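Local coordinates for protein homospermidine synthase (PDB 2PH5) that binds NAD in a Rossmann-type domain and probably makes the polyamine homospermidine, at residues Q66-T69 with P70-L74; L99-L102 with C103-G107; P160-V163 with S164-K168; E295-S298 with L299-L303. All blocks are in the same frame, centred on the assembly; numbering follows the deposited sequence.

All four contacts are local turns that follow one another along the chain; none nests in or crosses another. Contact 1 closes the loop after strand 62-65, at the adenine end of NAD, and leads into helix 73-76. Contact 2 is the last two turns of helix 96-106, and Leu74 and Leu102 pack the two together. Contact 3 lies near the start of helix 158-176, about 33 Å from contact 1 between centres, yet both hold the same NAD, here by its carboxamide. Contact 4, in helix 295-302, lies beside contact 3, joined by Glu295 OE2 and Gly161 N, so the last two pair helices of the C-terminal, saccharopine dehydrogenase-like part of the chain.

Contact 1: Q66-T69 with P70-L74; sequences QQIT and PQNYL. With NAD (nicotinamide-adenine-dinucleotide), chain C.
Asn72 folds its side-chain amide back onto the backbone of Gln67 and Thr69 through two nearly straight hydrogen bonds. Its ND2 reaches Gln67 O at 3.2 Å, lying in the plane of that carbonyl and close to the plane of its own amide. The other arm, OD1, accepts the N-H of Thr69 at 2.9 Å (174°), although the donor stands above the carbonyl plane of OD1 and not on a lone pair. With CG set between the backbone N and the carbonyl carbon (chi1 69°), the amide is turned back along the chain, and two bonds, one at each end, fix its rotation.

The backbone adds a turn: Tyr73 N donates to Thr69 O at 3.0 Å, while Asn72 N makes only weak bonds to Thr69 O and OG1. Thr69 O also lies at the edge of the Tyr73 ring, near its plane.

Apolar contact is limited to Ile68 CG2 against Tyr73 CB (3.6 Å), the two side chains crossing at about a right angle.

Toward the cofactor, Ile68 N gives a nearly straight bond of 2.8 Å to N1A of the NAD adenine, and N6A returns a weak one to Ile68 O. Gln67 CG lies 3.3 Å from N6A. The backbone at Ile68 thus binds the adenine, in the loop after strand 62-65 of the Rossmann-type domain.

Gln66 pairs by its backbone with Ala47 of strand 43-47, Ile68 packs on Val76 of helix 73-76, and the Tyr73 ring meets Trp118 and rests on Ala98 and Leu102 of helix 96-106.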
loop_
_atom_site.group_PDB
_atom_site.type_symbol
_atom_site.label_atom_id
_atom_site.label_comp_id
_atom_site.label_asym_id
_atom_site.label_seq_id
_atom_site.Cartn_x
_atom_site.Cartn_y
_atom_site.Cartn_z
ATOM N N GLN A 66 27.921 -17.649 18.864
ATOM C CA GLN A 66 29.180 -17.401 18.183
ATOM C C GLN A 66 29.006 -16.948 16.752
ATOM O O GLN A 66 28.101 -17.390 16.054
ATOM C CB GLN A 66 30.072 -18.642 18.205
ATOM C CG GLN A 66 31.389 -18.427 17.475
ATOM C CD GLN A 66 32.590 -18.978 18.230
ATOM O OE1 GLN A 66 32.678 -20.181 18.498
ATOM N NE2 GLN A 66 33.526 -18.095 18.571
ATOM N N GLN A 67 29.880 -16.046 16.322
ATOM C CA GLN A 67 29.846 -15.540 14.957
ATOM C C GLN A 67 30.761 -16.417 14.095
ATOM O O GLN A 67 31.937 -16.597 14.409
ATOM C CB GLN A 67 30.319 -14.086 14.936
ATOM C CG GLN A 67 30.496 -13.501 13.542
ATOM C CD GLN A 67 30.978 -12.059 13.582
ATOM O OE1 GLN A 67 30.303 -11.183 14.124
ATOM N NE2 GLN A 67 32.151 -11.809 13.014
ATOM N N ILE A 68 30.215 -16.975 13.021
ATOM C CA ILE A 68 30.990 -17.834 12.132
ATOM C C ILE A 68 31.657 -16.992 11.056
ATOM O O ILE A 68 31.000 -16.258 10.325
ATOM C CB ILE A 68 30.089 -18.908 11.467
ATOM C CG1 ILE A 68 29.470 -19.804 12.553
ATOM C CG2 ILE A 68 30.890 -19.740 10.482
ATOM C CD1 ILE A 68 30.491 -20.436 13.485
ATOM N N THR A 69 32.970 -17.107 10.949
ATOM C CA THR A 69 33.695 -16.318 9.975
ATOM C C THR A 69 34.528 -17.217 9.078
ATOM O O THR A 69 34.607 -18.427 9.296
ATOM C CB THR A 69 34.642 -15.366 10.688
ATOM O OG1 THR A 69 35.609 -16.141 11.410
ATOM C CG2 THR A 69 33.881 -14.479 11.656
ATOM N N PRO A 70 35.150 -16.634 8.041
ATOM C CA PRO A 70 35.986 -17.420 7.128
ATOM C C PRO A 70 37.221 -17.949 7.875
ATOM O O PRO A 70 37.748 -19.017 7.553
ATOM C CB PRO A 70 36.342 -16.410 6.036
ATOM C CG PRO A 70 35.118 -15.529 6.003
ATOM C CD PRO A 70 34.856 -15.304 7.467
ATOM N N GLN A 71 37.653 -17.205 8.893
ATOM C CA GLN A 71 38.824 -17.578 9.689
ATOM C C GLN A 71 38.611 -18.657 10.765
ATOM O O GLN A 71 39.584 -19.243 11.234
ATOM C CB GLN A 71 39.425 -16.336 10.363
ATOM C CG GLN A 71 39.914 -15.233 9.427
ATOM C CD GLN A 71 38.782 -14.490 8.744
ATOM O OE1 GLN A 71 37.707 -14.302 9.323
ATOM N NE2 GLN A 71 39.024 -14.046 7.507
ATOM N N ASN A 72 37.364 -18.921 11.161
ATOM C CA ASN A 72 37.100 -19.931 12.197
ATOM C C ASN A 72 36.095 -21.016 11.851
ATOM O O ASN A 72 35.942 -21.976 12.604
ATOM C CB ASN A 72 36.623 -19.269 13.493
ATOM C CG ASN A 72 35.232 -18.655 13.368
ATOM O OD1 ASN A 72 34.426 -19.061 12.528
ATOM N ND2 ASN A 72 34.940 -17.679 14.225
ATOM N N TYR A 73 35.405 -20.882 10.726
ATOM C CA TYR A 73 34.391 -21.872 10.385
ATOM C C TYR A 73 34.926 -23.299 10.292
ATOM O O TYR A 73 34.232 -24.240 10.673
ATOM C CB TYR A 73 33.673 -21.481 9.087
ATOM C CG TYR A 73 34.347 -21.920 7.809
ATOM C CD1 TYR A 73 34.047 -23.153 7.219
ATOM C CD2 TYR A 73 35.253 -21.091 7.165
ATOM C CE1 TYR A 73 34.631 -23.538 6.015
ATOM C CE2 TYR A 73 35.841 -21.464 5.967
ATOM C CZ TYR A 73 35.526 -22.682 5.393
ATOM O OH TYR A 73 36.092 -23.008 4.180
ATOM N N LEU A 74 36.149 -23.465 9.794
ATOM C CA LEU A 74 36.716 -24.802 9.675
ATOM C C LEU A 74 36.857 -25.497 11.019
ATOM O O LEU A 74 36.625 -26.701 11.128
ATOM C CB LEU A 74 38.080 -24.766 8.979
ATOM C CG LEU A 74 38.051 -24.825 7.445
ATOM C CD1 LEU A 74 39.475 -24.916 6.889
ATOM C CD2 LEU A 74 37.253 -26.038 7.004
HETATM P PA NAD C . 17.118 -14.582 10.155
HETATM O O1A NAD C . 17.896 -13.342 9.805
HETATM O O2A NAD C . 15.862 -14.424 10.937
HETATM O O5B NAD C . 18.059 -15.643 10.942
HETATM C C5B NAD C . 19.363 -15.952 10.457
HETATM C C4B NAD C . 20.219 -16.430 11.645
HETATM O O4B NAD C . 21.505 -16.679 11.122
HETATM C C3B NAD C . 20.379 -15.403 12.771
HETATM O O3B NAD C . 19.984 -15.973 14.022
HETATM C C2B NAD C . 21.839 -15.049 12.746
HETATM O O2B NAD C . 22.401 -14.721 13.996
HETATM C C1B NAD C . 22.479 -16.252 12.052
HETATM N N9A NAD C . 23.706 -15.973 11.295
HETATM C C8A NAD C . 23.980 -14.754 10.652
HETATM N N7A NAD C . 25.288 -14.437 10.728
HETATM C C5A NAD C . 25.879 -15.432 11.430
HETATM C C6A NAD C . 27.207 -15.636 11.805
HETATM N N6A NAD C . 28.203 -14.807 11.490
HETATM N N1A NAD C . 27.484 -16.779 12.542
HETATM C C2A NAD C . 26.507 -17.686 12.899
HETATM N N3A NAD C . 25.193 -17.511 12.533
HETATM C C4A NAD C . 24.920 -16.387 11.807
HETATM O O3 NAD C . 16.752 -15.237 8.762
HETATM P PN NAD C . 16.016 -16.603 8.351
HETATM O O1N NAD C . 14.992 -16.256 7.338
HETATM O O2N NAD C . 15.588 -17.300 9.615
HETATM O O5D NAD C . 17.319 -17.226 7.699
HETATM C C5D NAD C . 17.412 -18.478 7.066
HETATM C C4D NAD C . 17.319 -18.177 5.585
HETATM O O4D NAD C . 16.299 -18.959 5.025
HETATM C C3D NAD C . 17.871 -17.286 4.491
HETATM O O3D NAD C . 19.071 -17.811 3.945
HETATM C C2D NAD C . 16.722 -17.265 3.499
HETATM O O2D NAD C . 17.112 -16.941 2.195
HETATM C C1D NAD C . 16.110 -18.652 3.656
HETATM N N1N NAD C . 14.645 -18.761 3.457
HETATM C C2N NAD C . 14.139 -19.592 2.484
HETATM C C3N NAD C . 12.736 -19.677 2.353
HETATM C C7N NAD C . 12.097 -20.561 1.339
HETATM O O7N NAD C . 10.726 -20.588 1.302
HETATM N N7N NAD C . 12.787 -21.320 0.514
HETATM C C4N NAD C . 11.864 -18.924 3.203
HETATM C C5N NAD C . 12.428 -18.082 4.184
HETATM C C6N NAD C . 13.800 -17.993 4.322
#

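Contact 2: L99-L102 with C103-G107; sequences LIIL and CNQKG
Leu99 and Cys103 stand one turn apart on the buried side of helix 96-106, where Cys103 N donates to Leu99 O at 2.9 Å. Cys103 SG, placed beside its own backbone N (chi1 -79°), lies 3.4 Å from the same Leu99 O. On this side the side chains of Leu99 and Cys103 press on Leu87 of strand 86-89 and, together with Ile100, on Tyr110 of strand 109-112. Leu102 is buried as well, its side chain packed against Leu74 of helix 73-76 and against Ile77, and its O accepts from Lys106 N at 3.0 Å. Asn104 N bonds to Ile100 O, and the side-chain OD1 of Asn104 is taken by the backbone amides of Gln149 and Lys150.

This is the helix of a beta-alpha-beta crossover in the Rossmann-type domain, between strands 86-89 and 109-112. It ends at Gly107 in a Schellman motif: the glycine has positive phi, and two bonds run back into the last turn, one of them from Gly107 N to Asn104 O at 2.8 Å.

The outer side is looser and more open to solvent, made by the ends of Gln105 and Lys106 that run over Leu102. Gln105, an exposed residue, runs out extended beyond CG, and its amide straddles two residues of the preceding turn. OE1 comes within 3.4 Å of Ile101 CG2, while NE2 sits 3.6 Å from Leu102 CD1, the Gln105 and Leu102 side chains crossing at about a right angle. Lys106 bends at chi2 (51°), which lays its CD alongside the Leu102 branch at 4.2 Å from CD1; the two side chains point the same way.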
loop_
_atom_site.group_PDB
_atom_site.type_symbol
_atom_site.label_atom_id
_atom_site.label_comp_id
_atom_site.label_asym_id
_atom_site.label_seq_id
_atom_site.Cartn_x
_atom_site.Cartn_y
_atom_site.Cartn_z
ATOM N N LEU A 99 30.509 -24.177 3.473
ATOM C CA LEU A 99 29.878 -25.138 4.381
ATOM C C LEU A 99 29.670 -26.499 3.699
ATOM O O LEU A 99 29.894 -27.553 4.302
ATOM C CB LEU A 99 28.532 -24.586 4.868
ATOM C CG LEU A 99 28.346 -23.848 6.205
ATOM C CD1 LEU A 99 29.636 -23.361 6.822
ATOM C CD2 LEU A 99 27.384 -22.715 5.953
ATOM N N ILE A 100 29.244 -26.462 2.438
ATOM C CA ILE A 100 29.007 -27.671 1.656
ATOM C C ILE A 100 30.276 -28.528 1.560
ATOM O O ILE A 100 30.269 -29.710 1.915
ATOM C CB ILE A 100 28.490 -27.294 0.251
ATOM C CG1 ILE A 100 27.037 -26.799 0.385
ATOM C CG2 ILE A 100 28.637 -28.472 -0.721
ATOM C CD1 ILE A 100 26.400 -26.277 -0.909
ATOM N N ILE A 101 31.364 -27.927 1.093
ATOM C CA ILE A 101 32.641 -28.619 0.976
ATOM C C ILE A 101 33.042 -29.212 2.329
ATOM O O ILE A 101 33.373 -30.393 2.426
ATOM C CB ILE A 101 33.736 -27.637 0.490
ATOM C CG1 ILE A 101 33.477 -27.279 -0.973
ATOM C CG2 ILE A 101 35.119 -28.233 0.679
ATOM C CD1 ILE A 101 34.150 -26.005 -1.416
ATOM N N LEU A 102 32.997 -28.389 3.371
ATOM C CA LEU A 102 33.350 -28.833 4.711
ATOM C C LEU A 102 32.555 -30.065 5.122
ATOM O O LEU A 102 33.118 -31.019 5.661
ATOM C CB LEU A 102 33.107 -27.715 5.727
ATOM C CG LEU A 102 33.326 -28.099 7.202
ATOM C CD1 LEU A 102 34.759 -28.594 7.416
ATOM C CD2 LEU A 102 33.047 -26.887 8.088
ATOM N N CYS A 103 31.250 -30.044 4.875
ATOM C CA CYS A 103 30.413 -31.175 5.235
ATOM C C CYS A 103 30.870 -32.441 4.539
ATOM O O CYS A 103 30.926 -33.513 5.152
ATOM C CB CYS A 103 28.952 -30.905 4.886
ATOM S SG CYS A 103 28.099 -29.861 6.078
ATOM N N ASN A 104 31.194 -32.318 3.256
ATOM C CA ASN A 104 31.653 -33.467 2.485
ATOM C C ASN A 104 32.903 -34.069 3.122
ATOM O O ASN A 104 32.998 -35.283 3.306
ATOM C CB ASN A 104 31.959 -33.057 1.044
ATOM C CG ASN A 104 32.439 -34.222 0.204
ATOM O OD1 ASN A 104 31.701 -35.188 -0.024
ATOM N ND2 ASN A 104 33.686 -34.143 -0.258
ATOM N N GLN A 105 33.854 -33.202 3.455
ATOM C CA GLN A 105 35.105 -33.616 4.076
ATOM C C GLN A 105 34.816 -34.385 5.355
ATOM O O GLN A 105 35.485 -35.364 5.676
ATOM C CB GLN A 105 35.960 -32.382 4.403
ATOM C CG GLN A 105 36.394 -31.569 3.183
ATOM C CD GLN A 105 37.027 -30.219 3.535
ATOM O OE1 GLN A 105 37.591 -29.545 2.667
ATOM N NE2 GLN A 105 36.927 -29.819 4.804
ATOM N N LYS A 106 33.807 -33.930 6.085
ATOM C CA LYS A 106 33.441 -34.561 7.342
ATOM C C LYS A 106 32.487 -35.728 7.146
ATOM O O LYS A 106 32.158 -36.436 8.098
ATOM C CB LYS A 106 32.820 -33.514 8.264
ATOM C CG LYS A 106 33.755 -32.991 9.352
ATOM C CD LYS A 106 35.108 -32.522 8.837
ATOM C CE LYS A 106 36.004 -32.147 10.007
ATOM N NZ LYS A 106 36.045 -33.268 10.988
ATOM N N GLY A 107 32.059 -35.931 5.904
ATOM C CA GLY A 107 31.134 -37.006 5.609
ATOM C C GLY A 107 29.751 -36.743 6.186
ATOM O O GLY A 107 28.982 -37.682 6.403
#

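Contact 3: P160-V163 with S164-K168; sequences PGLV and SHFIK. With NAD (nicotinamide-adenine-dinucleotide), chain C.
Ser164 N bonds to Gly161 O at 2.9 Å, with the donor well above the carbonyl plane; the backbone at Gly161, with its positive phi, departs from helical angles. His165 follows, with CB 3.4 Å from Leu162 O; its ring meets that of His156, and NE2 has a weak bond to Pro418 O. Phe166 carries the main side-chain contact. Its N donates to Leu162 O in the carbonyl plane, and its ring lies under Leu162, whose CG stands over one face, 3.8 Å from the centroid and 28° off the normal, a CH-pi contact offset toward the rim. Leu162 CG is anti to its backbone N (chi1 -177°), which carries the branch along the helix to the ring; Ile427 of helix 423-430 touches both residues. Ile167 N then reaches Val163 O at 3.1 Å, and Lys168 NZ is held by Glu419 O.

At the other end, Pro160, preceded by a cis peptide bond, offers its O to N7N of the NAD carboxamide at 3.0 Å. The helix start therefore forms part of the nicotinamide end of the dinucleotide site.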
loop_
_atom_site.group_PDB
_atom_site.type_symbol
_atom_site.label_atom_id
_atom_site.label_comp_id
_atom_site.label_asym_id
_atom_site.label_seq_id
_atom_site.Cartn_x
_atom_site.Cartn_y
_atom_site.Cartn_z
ATOM N N PRO A 160 12.399 -20.725 -2.987
ATOM C CA PRO A 160 12.560 -21.957 -3.767
ATOM C C PRO A 160 12.376 -23.232 -2.952
ATOM O O PRO A 160 12.580 -23.234 -1.736
ATOM C CB PRO A 160 13.980 -21.837 -4.285
ATOM C CG PRO A 160 14.669 -21.215 -3.110
ATOM C CD PRO A 160 13.705 -20.100 -2.730
ATOM N N GLY A 161 12.007 -24.319 -3.631
ATOM C CA GLY A 161 11.838 -25.589 -2.951
ATOM C C GLY A 161 10.532 -26.286 -3.250
ATOM O O GLY A 161 10.357 -26.892 -4.305
ATOM N N LEU A 162 9.617 -26.204 -2.296
ATOM C CA LEU A 162 8.310 -26.808 -2.416
ATOM C C LEU A 162 7.662 -26.441 -3.744
ATOM O O LEU A 162 6.966 -27.255 -4.354
ATOM C CB LEU A 162 7.438 -26.321 -1.266
ATOM C CG LEU A 162 6.033 -26.888 -1.144
ATOM C CD1 LEU A 162 6.084 -28.406 -0.992
ATOM C CD2 LEU A 162 5.369 -26.250 0.062
ATOM N N VAL A 163 7.907 -25.212 -4.187
ATOM C CA VAL A 163 7.338 -24.694 -5.426
ATOM C C VAL A 163 7.670 -25.556 -6.645
ATOM O O VAL A 163 6.825 -25.780 -7.512
ATOM C CB VAL A 163 7.782 -23.215 -5.628
ATOM C CG1 VAL A 163 7.931 -22.879 -7.108
ATOM C CG2 VAL A 163 6.744 -22.308 -5.005
ATOM N N SER A 164 8.901 -26.048 -6.693
ATOM C CA SER A 164 9.338 -26.908 -7.778
ATOM C C SER A 164 8.489 -28.186 -7.749
ATOM O O SER A 164 8.003 -28.650 -8.778
ATOM C CB SER A 164 10.822 -27.224 -7.596
ATOM O OG SER A 164 11.229 -28.322 -8.384
ATOM N N HIS A 165 8.281 -28.746 -6.567
ATOM C CA HIS A 165 7.475 -29.953 -6.481
ATOM C C HIS A 165 6.020 -29.704 -6.842
ATOM O O HIS A 165 5.334 -30.619 -7.298
ATOM C CB HIS A 165 7.575 -30.563 -5.088
ATOM C CG HIS A 165 8.975 -30.889 -4.690
ATOM N ND1 HIS A 165 9.536 -30.443 -3.513
ATOM C CD2 HIS A 165 9.945 -31.577 -5.333
ATOM C CE1 HIS A 165 10.794 -30.840 -3.451
ATOM N NE2 HIS A 165 11.067 -31.530 -4.543
ATOM N N PHE A 166 5.540 -28.478 -6.643
ATOM C CA PHE A 166 4.155 -28.168 -6.989
ATOM C C PHE A 166 4.005 -28.096 -8.507
ATOM O O PHE A 166 2.979 -28.495 -9.057
ATOM C CB PHE A 166 3.692 -26.840 -6.362
ATOM C CG PHE A 166 3.398 -26.911 -4.876
ATOM C CD1 PHE A 166 2.994 -28.103 -4.275
ATOM C CD2 PHE A 166 3.474 -25.756 -4.088
ATOM C CE1 PHE A 166 2.665 -28.145 -2.915
ATOM C CE2 PHE A 166 3.147 -25.783 -2.723
ATOM C CZ PHE A 166 2.741 -26.979 -2.136
ATOM N N ILE A 167 5.028 -27.595 -9.190
ATOM C CA ILE A 167 4.951 -27.494 -10.638
ATOM C C ILE A 167 4.834 -28.881 -11.270
ATOM O O ILE A 167 3.999 -29.099 -12.147
ATOM C CB ILE A 167 6.168 -26.730 -11.206
ATOM C CG1 ILE A 167 5.957 -25.226 -10.986
ATOM C CG2 ILE A 167 6.352 -27.047 -12.693
ATOM C CD1 ILE A 167 7.141 -24.353 -11.365
ATOM N N LYS A 168 5.646 -29.825 -10.807
ATOM C CA LYS A 168 5.598 -31.182 -11.343
ATOM C C LYS A 168 4.239 -31.815 -11.063
ATOM O O LYS A 168 3.675 -32.495 -11.916
ATOM C CB LYS A 168 6.686 -32.054 -10.714
ATOM C CG LYS A 168 8.102 -31.713 -11.120
ATOM C CD LYS A 168 9.067 -32.602 -10.371
ATOM C CE LYS A 168 10.502 -32.436 -10.845
ATOM N NZ LYS A 168 11.368 -33.468 -10.203
HETATM P PA NAD C . 17.118 -14.582 10.155
HETATM O O1A NAD C . 17.896 -13.342 9.805
HETATM O O2A NAD C . 15.862 -14.424 10.937
HETATM O O5B NAD C . 18.059 -15.643 10.942
HETATM C C5B NAD C . 19.363 -15.952 10.457
HETATM C C4B NAD C . 20.219 -16.430 11.645
HETATM O O4B NAD C . 21.505 -16.679 11.122
HETATM C C3B NAD C . 20.379 -15.403 12.771
HETATM O O3B NAD C . 19.984 -15.973 14.022
HETATM C C2B NAD C . 21.839 -15.049 12.746
HETATM O O2B NAD C . 22.401 -14.721 13.996
HETATM C C1B NAD C . 22.479 -16.252 12.052
HETATM N N9A NAD C . 23.706 -15.973 11.295
HETATM C C8A NAD C . 23.980 -14.754 10.652
HETATM N N7A NAD C . 25.288 -14.437 10.728
HETATM C C5A NAD C . 25.879 -15.432 11.430
HETATM C C6A NAD C . 27.207 -15.636 11.805
HETATM N N6A NAD C . 28.203 -14.807 11.490
HETATM N N1A NAD C . 27.484 -16.779 12.542
HETATM C C2A NAD C . 26.507 -17.686 12.899
HETATM N N3A NAD C . 25.193 -17.511 12.533
HETATM C C4A NAD C . 24.920 -16.387 11.807
HETATM O O3 NAD C . 16.752 -15.237 8.762
HETATM P PN NAD C . 16.016 -16.603 8.351
HETATM O O1N NAD C . 14.992 -16.256 7.338
HETATM O O2N NAD C . 15.588 -17.300 9.615
HETATM O O5D NAD C . 17.319 -17.226 7.699
HETATM C C5D NAD C . 17.412 -18.478 7.066
HETATM C C4D NAD C . 17.319 -18.177 5.585
HETATM O O4D NAD C . 16.299 -18.959 5.025
HETATM C C3D NAD C . 17.871 -17.286 4.491
HETATM O O3D NAD C . 19.071 -17.811 3.945
HETATM C C2D NAD C . 16.722 -17.265 3.499
HETATM O O2D NAD C . 17.112 -16.941 2.195
HETATM C C1D NAD C . 16.110 -18.652 3.656
HETATM N N1N NAD C . 14.645 -18.761 3.457
HETATM C C2N NAD C . 14.139 -19.592 2.484
HETATM C C3N NAD C . 12.736 -19.677 2.353
HETATM C C7N NAD C . 12.097 -20.561 1.339
HETATM O O7N NAD C . 10.726 -20.588 1.302
HETATM N N7N NAD C . 12.787 -21.320 0.514
HETATM C C4N NAD C . 11.864 -18.924 3.203
HETATM C C5N NAD C . 12.428 -18.082 4.184
HETATM C C6N NAD C . 13.800 -17.993 4.322
#

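Contact 4: E295-S298 with L299-L303; sequences ETIS and LTNFL
Thr300 OG1 donates to Thr296 O at 2.7 Å, and Thr300 N reaches the same oxygen at 3.1 Å. The two donors approach from opposite faces of the carbonyl plane, so one acceptor is gripped twice by a single residue. With OG1 beside its own backbone N (chi1 -61°), the hydroxyl is turned back toward the preceding turn of helix. The neighbouring helical bonds are Asn301 N to Ile297 O, nearly straight at 173°, and Phe302 N to Ser298 O at 3.0 Å; Leu299 N to Glu295 O is weak.

Two polar side chains of 295-298 take their partners elsewhere. Glu295 OE2 accepts from Gly161 N in helix 158-176, next to the NAD-binding Pro160, and Ser298 OG is hydrogen-bonded to Glu419 OE2. The short helix 295-302 is thereby joined to helix 158-176 and to the loop that carries Glu419, in the region matching the C-terminal domain of saccharopine dehydrogenases, with Glu295 a second-shell neighbour of the cofactor site.

In the packing across the turn, Leu299 turns its branch beside its own backbone N (chi1 -72°), which sets CG and CD1 against Glu295 O; the CG approach of 2.9 Å to that oxygen is doubtfully short. The same branch goes on to Ile167 of helix 158-176. Ile297 and Asn301 run side by side, pointing the same way, with CG2 of Ile297 at 4.0 Å from Asn301 ND2, and Cys263 touches both. Phe302 leads its ring away from this turn to meet Trp191 and lie on Lys168, while Thr300 rests on Arg314 and Val317 of strand 311-322.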
loop_
_atom_site.group_PDB
_atom_site.type_symbol
_atom_site.label_atom_id
_atom_site.label_comp_id
_atom_site.label_asym_id
_atom_site.label_seq_id
_atom_site.Cartn_x
_atom_site.Cartn_y
_atom_site.Cartn_z
ATOM N N GLU A 295 15.112 -19.611 -7.663
ATOM C CA GLU A 295 14.535 -20.687 -8.461
ATOM C C GLU A 295 13.840 -20.246 -9.752
ATOM O O GLU A 295 13.043 -20.999 -10.317
ATOM C CB GLU A 295 13.557 -21.504 -7.604
ATOM C CG GLU A 295 13.914 -22.990 -7.488
ATOM C CD GLU A 295 12.905 -23.791 -6.675
ATOM O OE1 GLU A 295 13.067 -25.026 -6.581
ATOM O OE2 GLU A 295 11.954 -23.196 -6.133
ATOM N N THR A 296 14.126 -19.033 -10.216
ATOM C CA THR A 296 13.515 -18.559 -11.452
ATOM C C THR A 296 14.319 -19.097 -12.631
ATOM O O THR A 296 13.762 -19.668 -13.566
ATOM C CB THR A 296 13.490 -17.015 -11.535
ATOM O OG1 THR A 296 12.746 -16.490 -10.432
ATOM C CG2 THR A 296 12.845 -16.562 -12.832
ATOM N N ILE A 297 15.635 -18.926 -12.573
ATOM C CA ILE A 297 16.501 -19.393 -13.641
ATOM C C ILE A 297 16.593 -20.915 -13.682
ATOM O O ILE A 297 16.582 -21.524 -14.754
ATOM C CB ILE A 297 17.910 -18.815 -13.489
ATOM C CG1 ILE A 297 17.823 -17.297 -13.322
ATOM C CG2 ILE A 297 18.766 -19.202 -14.692
ATOM C CD1 ILE A 297 16.924 -16.605 -14.330
ATOM N N SER A 298 16.680 -21.524 -12.504
ATOM C CA SER A 298 16.772 -22.973 -12.404
ATOM C C SER A 298 15.510 -23.651 -12.941
ATOM O O SER A 298 15.596 -24.658 -13.642
ATOM C CB SER A 298 17.018 -23.384 -10.951
ATOM O OG SER A 298 15.981 -22.911 -10.107
ATOM N N LEU A 299 14.340 -23.106 -12.624
ATOM C CA LEU A 299 13.095 -23.696 -13.105
ATOM C C LEU A 299 12.941 -23.504 -14.604
ATOM O O LEU A 299 12.564 -24.432 -15.317
ATOM C CB LEU A 299 11.884 -23.080 -12.396
ATOM C CG LEU A 299 11.695 -23.495 -10.939
ATOM C CD1 LEU A 299 10.508 -22.763 -10.329
ATOM C CD2 LEU A 299 11.498 -25.001 -10.874
ATOM N N THR A 300 13.230 -22.299 -15.079
ATOM C CA THR A 300 13.110 -22.001 -16.501
ATOM C C THR A 300 13.932 -22.979 -17.347
ATOM O O THR A 300 13.404 -23.591 -18.279
ATOM C CB THR A 300 13.551 -20.556 -16.804
ATOM O OG1 THR A 300 12.708 -19.643 -16.093
ATOM C CG2 THR A 300 13.448 -20.270 -18.288
ATOM N N ASN A 301 15.213 -23.126 -17.012
ATOM C CA ASN A 301 16.093 -24.035 -17.727
ATOM C C ASN A 301 15.578 -25.467 -17.587
ATOM O O ASN A 301 15.619 -26.248 -18.534
ATOM C CB ASN A 301 17.525 -23.945 -17.185
ATOM C CG ASN A 301 18.206 -22.625 -17.532
ATOM O OD1 ASN A 301 17.678 -21.828 -18.310
ATOM N ND2 ASN A 301 19.387 -22.399 -16.968
ATOM N N PHE A 302 15.085 -25.803 -16.401
ATOM C CA PHE A 302 14.557 -27.138 -16.141
ATOM C C PHE A 302 13.393 -27.457 -17.078
ATOM O O PHE A 302 13.129 -28.617 -17.367
ATOM C CB PHE A 302 14.086 -27.240 -14.688
ATOM C CG PHE A 302 13.635 -28.616 -14.288
ATOM C CD1 PHE A 302 14.559 -29.653 -14.146
ATOM C CD2 PHE A 302 12.290 -28.877 -14.039
ATOM C CE1 PHE A 302 14.152 -30.933 -13.758
ATOM C CE2 PHE A 302 11.872 -30.150 -13.652
ATOM C CZ PHE A 302 12.809 -31.181 -13.511
ATOM N N LEU A 303 12.699 -26.428 -17.551
ATOM C CA LEU A 303 11.566 -26.632 -18.452
ATOM C C LEU A 303 11.864 -26.127 -19.854
ATOM O O LEU A 303 10.954 -25.808 -20.617
ATOM C CB LEU A 303 10.325 -25.925 -17.915
ATOM C CG LEU A 303 9.839 -26.476 -16.580
ATOM C CD1 LEU A 303 8.750 -25.574 -16.015
ATOM C CD2 LEU A 303 9.334 -27.907 -16.782
#